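PDB 4FQD: NikO protein from Streptomyces tendae, which is an enolpyruvyl transferase of nikkomycin biosynthesis, related to MurA, and probably transfers the enolpyruvyl group of phosphoenolpyruvate to a uridine nucleotide acceptor. Local coordinates for residues A[67-72]-A[85-90]. The protein carries 4 engineered substitutions. Numbering follows the deposited sequence.
Sequences EIFRAA and FTVDAS
Phe69 carries its ring from helix 60-71 to Val87 on strand 84-88 with an unusual first torsion, chi1 -95°, away from the staggered positions. Val87 turns CG1 anti to its carbonyl carbon (chi1 -64°), and this places the methyl over one face of the Phe69 ring, towards the rim. The two side chains meet at about a right angle. The closest approach is from Phe69 CE2 to Val87 CB, at 3.6 Å. Phe69 CD2 lies 3.9 Å from the same CB. Both valine methyls are also near the ring corner, with CG2 4.1 Å from Phe69 CE2. Two residues on from Val87, Ala89 CB lies 4.2 Å from Phe69 CE2, oblique to the ring. The contact is small and apolar. Phe69 is the one residue of 67-72 that makes it, and Val87 and Ala89 receive its ring.

Val87 CG1 also sits over a face of the Phe85 ring, 3.6 Å above its plane. The methyl therefore packs against two aromatic rings. Asp88 and Ser90 form an Asx turn, in which Ser90 N donates to Asp88 OD1 over 3.1 Å. The amide reaches this oxygen from above the carboxylate plane, 45° out of it.

Trp92 meets the Phe69 ring edge-to-face, and the side chain also touches Val41 of helix 34-44 and Ala76 of strand 75-79. The same helix 34-44 receives Val87 on Ala44 and Phe85 on Leu37. This is helix-on-sheet packing within the inverse alpha/beta barrel of the enolpyruvyl transferases. Helices 60-71 and 34-44 pack against a mixed sheet in which strand 84-88 runs between strands 75-79 and 50-54, antiparallel to both.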
ATOM      1  N   GLU A  67      36.619   0.684  18.273  1.00 20.88           N
ATOM      2  CA  GLU A  67      37.472   1.792  18.684  1.00 23.09           C
ATOM      3  C   GLU A  67      36.845   2.565  19.839  1.00 22.05           C
ATOM      4  O   GLU A  67      37.544   3.005  20.750  1.00 23.30           O
ATOM      5  CB  GLU A  67      37.753   2.727  17.504  1.00 25.94           C
ATOM      6  CG  GLU A  67      38.608   2.105  16.409  1.00 30.58           C
ATOM      7  CD  GLU A  67      38.749   3.005  15.196  1.00 44.01           C
ATOM      8  OE1 GLU A  67      38.218   4.135  15.228  1.00 42.95           O
ATOM      9  OE2 GLU A  67      39.391   2.583  14.211  1.00 46.14           O
ATOM     10  N   ILE A  68      35.525   2.724  19.795  1.00 23.20           N
ATOM     11  CA  ILE A  68      34.798   3.418  20.855  1.00 23.45           C
ATOM     12  C   ILE A  68      34.971   2.705  22.196  1.00 22.58           C
ATOM     13  O   ILE A  68      35.196   3.343  23.226  1.00 21.86           O
ATOM     14  CB  ILE A  68      33.296   3.548  20.520  1.00 22.50           C
ATOM     15  CG1 ILE A  68      33.090   4.531  19.364  1.00 25.19           C
ATOM     16  CG2 ILE A  68      32.506   4.002  21.738  1.00 15.67           C
ATOM     17  CD1 ILE A  68      31.644   4.682  18.939  1.00 20.00           C
ATOM     18  N   PHE A  69      34.878   1.379  22.171  1.00 23.25           N
ATOM     19  CA  PHE A  69      35.055   0.571  23.374  1.00 23.09           C
ATOM     20  C   PHE A  69      36.439   0.760  23.990  1.00 25.94           C
ATOM     21  O   PHE A  69      36.562   1.046  25.181  1.00 26.35           O
ATOM     22  CB  PHE A  69      34.817  -0.909  23.062  1.00 18.85           C
ATOM     23  CG  PHE A  69      33.416  -1.371  23.339  1.00 18.46           C
ATOM     24  CD1 PHE A  69      32.340  -0.810  22.671  1.00 18.82           C
ATOM     25  CD2 PHE A  69      33.175  -2.376  24.262  1.00 15.84           C
ATOM     26  CE1 PHE A  69      31.050  -1.236  22.926  1.00 15.48           C
ATOM     27  CE2 PHE A  69      31.887  -2.807  24.520  1.00 16.00           C
ATOM     28  CZ  PHE A  69      30.822  -2.236  23.850  1.00 16.84           C
ATOM     29  N   ARG A  70      37.476   0.607  23.173  1.00 26.90           N
ATOM     30  CA  ARG A  70      38.850   0.737  23.648  1.00 22.57           C
ATOM     31  C   ARG A  70      39.171   2.161  24.098  1.00 24.04           C
ATOM     32  O   ARG A  70      39.973   2.364  25.009  1.00 24.49           O
ATOM     33  CB  ARG A  70      39.838   0.288  22.570  1.00 19.09           C
ATOM     34  CG  ARG A  70      39.770  -1.195  22.243  1.00 22.92           C
ATOM     35  CD  ARG A  70      40.854  -1.590  21.253  1.00 26.99           C
ATOM     36  NE  ARG A  70      40.721  -0.883  19.983  1.00 28.97           N
ATOM     37  CZ  ARG A  70      40.056  -1.352  18.933  1.00 28.87           C
ATOM     38  NH1 ARG A  70      39.463  -2.538  18.998  1.00 24.59           N
ATOM     39  NH2 ARG A  70      39.986  -0.640  17.817  1.00 25.28           N
ATOM     40  N   ALA A  71      38.538   3.141  23.460  1.00 21.06           N
ATOM     41  CA  ALA A  71      38.760   4.542  23.802  1.00 23.23           C
ATOM     42  C   ALA A  71      38.168   4.877  25.168  1.00 33.20           C
ATOM     43  O   ALA A  71      38.590   5.834  25.818  1.00 30.44           O
ATOM     44  CB  ALA A  71      38.175   5.451  22.730  1.00 19.62           C
ATOM     45  N   ALA A  72      37.190   4.085  25.596  1.00 24.65           N
ATOM     46  CA  ALA A  72      36.539   4.301  26.884  1.00 20.95           C
ATOM     47  C   ALA A  72      37.137   3.405  27.962  1.00 24.69           C
ATOM     48  O   ALA A  72      36.596   3.293  29.061  1.00 26.06           O
ATOM     49  CB  ALA A  72      35.040   4.068  26.767  1.00 22.43           C
ATOM     50  N   PHE A  85      33.629 -10.955  16.873  1.00 19.59           N
ATOM     51  CA  PHE A  85      33.791  -9.705  17.599  1.00 16.37           C
ATOM     52  C   PHE A  85      33.594  -9.945  19.090  1.00 19.03           C
ATOM     53  O   PHE A  85      32.508 -10.323  19.526  1.00 19.87           O
ATOM     54  CB  PHE A  85      32.774  -8.673  17.110  1.00 19.24           C
ATOM     55  CG  PHE A  85      33.108  -7.257  17.489  1.00 16.48           C
ATOM     56  CD1 PHE A  85      34.404  -6.900  17.825  1.00 19.51           C
ATOM     57  CD2 PHE A  85      32.123  -6.285  17.514  1.00 10.74           C
ATOM     58  CE1 PHE A  85      34.712  -5.598  18.174  1.00 22.64           C
ATOM     59  CE2 PHE A  85      32.422  -4.981  17.864  1.00 14.79           C
ATOM     60  CZ  PHE A  85      33.718  -4.636  18.194  1.00 19.78           C
ATOM     61  N   THR A  86      34.649  -9.728  19.868  1.00 21.59           N
ATOM     62  CA  THR A  86      34.573  -9.903  21.314  1.00 18.19           C
ATOM     63  C   THR A  86      34.709  -8.570  22.045  1.00 21.78           C
ATOM     64  O   THR A  86      35.731  -7.893  21.937  1.00 21.79           O
ATOM     65  CB  THR A  86      35.651 -10.874  21.826  1.00 20.05           C
ATOM     66  OG1 THR A  86      35.475 -12.155  21.206  1.00 25.41           O
ATOM     67  CG2 THR A  86      35.548 -11.031  23.336  1.00 23.24           C
ATOM     68  N   VAL A  87      33.669  -8.201  22.784  1.00 21.38           N
ATOM     69  CA  VAL A  87      33.664  -6.950  23.533  1.00 15.45           C
ATOM     70  C   VAL A  87      33.443  -7.201  25.022  1.00 21.32           C
ATOM     71  O   VAL A  87      32.909  -8.240  25.413  1.00 20.25           O
ATOM     72  CB  VAL A  87      32.572  -5.991  23.022  1.00 15.61           C
ATOM     73  CG1 VAL A  87      32.859  -5.569  21.587  1.00 16.18           C
ATOM     74  CG2 VAL A  87      31.203  -6.644  23.131  1.00 13.60           C
ATOM     75  N   ASP A  88      33.861  -6.246  25.846  1.00 20.27           N
ATOM     76  CA  ASP A  88      33.679  -6.337  27.290  1.00 16.40           C
ATOM     77  C   ASP A  88      33.671  -4.936  27.895  1.00 23.95           C
ATOM     78  O   ASP A  88      34.675  -4.225  27.850  1.00 23.36           O
ATOM     79  CB  ASP A  88      34.787  -7.179  27.924  1.00 20.14           C
ATOM     80  CG  ASP A  88      34.432  -7.662  29.321  1.00 26.78           C
ATOM     81  OD1 ASP A  88      33.502  -7.097  29.935  1.00 32.00           O
ATOM     82  OD2 ASP A  88      35.085  -8.609  29.807  1.00 28.54           O
ATOM     83  N   ALA A  89      32.535  -4.548  28.463  1.00 23.29           N
ATOM     84  CA  ALA A  89      32.374  -3.204  29.008  1.00 23.25           C
ATOM     85  C   ALA A  89      32.592  -3.164  30.517  1.00 23.03           C
ATOM     86  O   ALA A  89      32.123  -2.249  31.191  1.00 29.59           O
ATOM     87  CB  ALA A  89      30.999  -2.655  28.657  1.00 16.70           C
ATOM     88  N   SER A  90      33.308  -4.154  31.041  1.00 18.18           N
ATOM     89  CA  SER A  90      33.565  -4.238  32.476  1.00 22.05           C
ATOM     90  C   SER A  90      34.374  -3.048  32.984  1.00 24.31           C
ATOM     91  O   SER A  90      34.012  -2.423  33.981  1.00 24.43           O
ATOM     92  CB  SER A  90      34.295  -5.540  32.814  1.00 25.66           C
ATOM     93  OG  SER A  90      33.554  -6.668  32.386  1.00 29.82           O
TER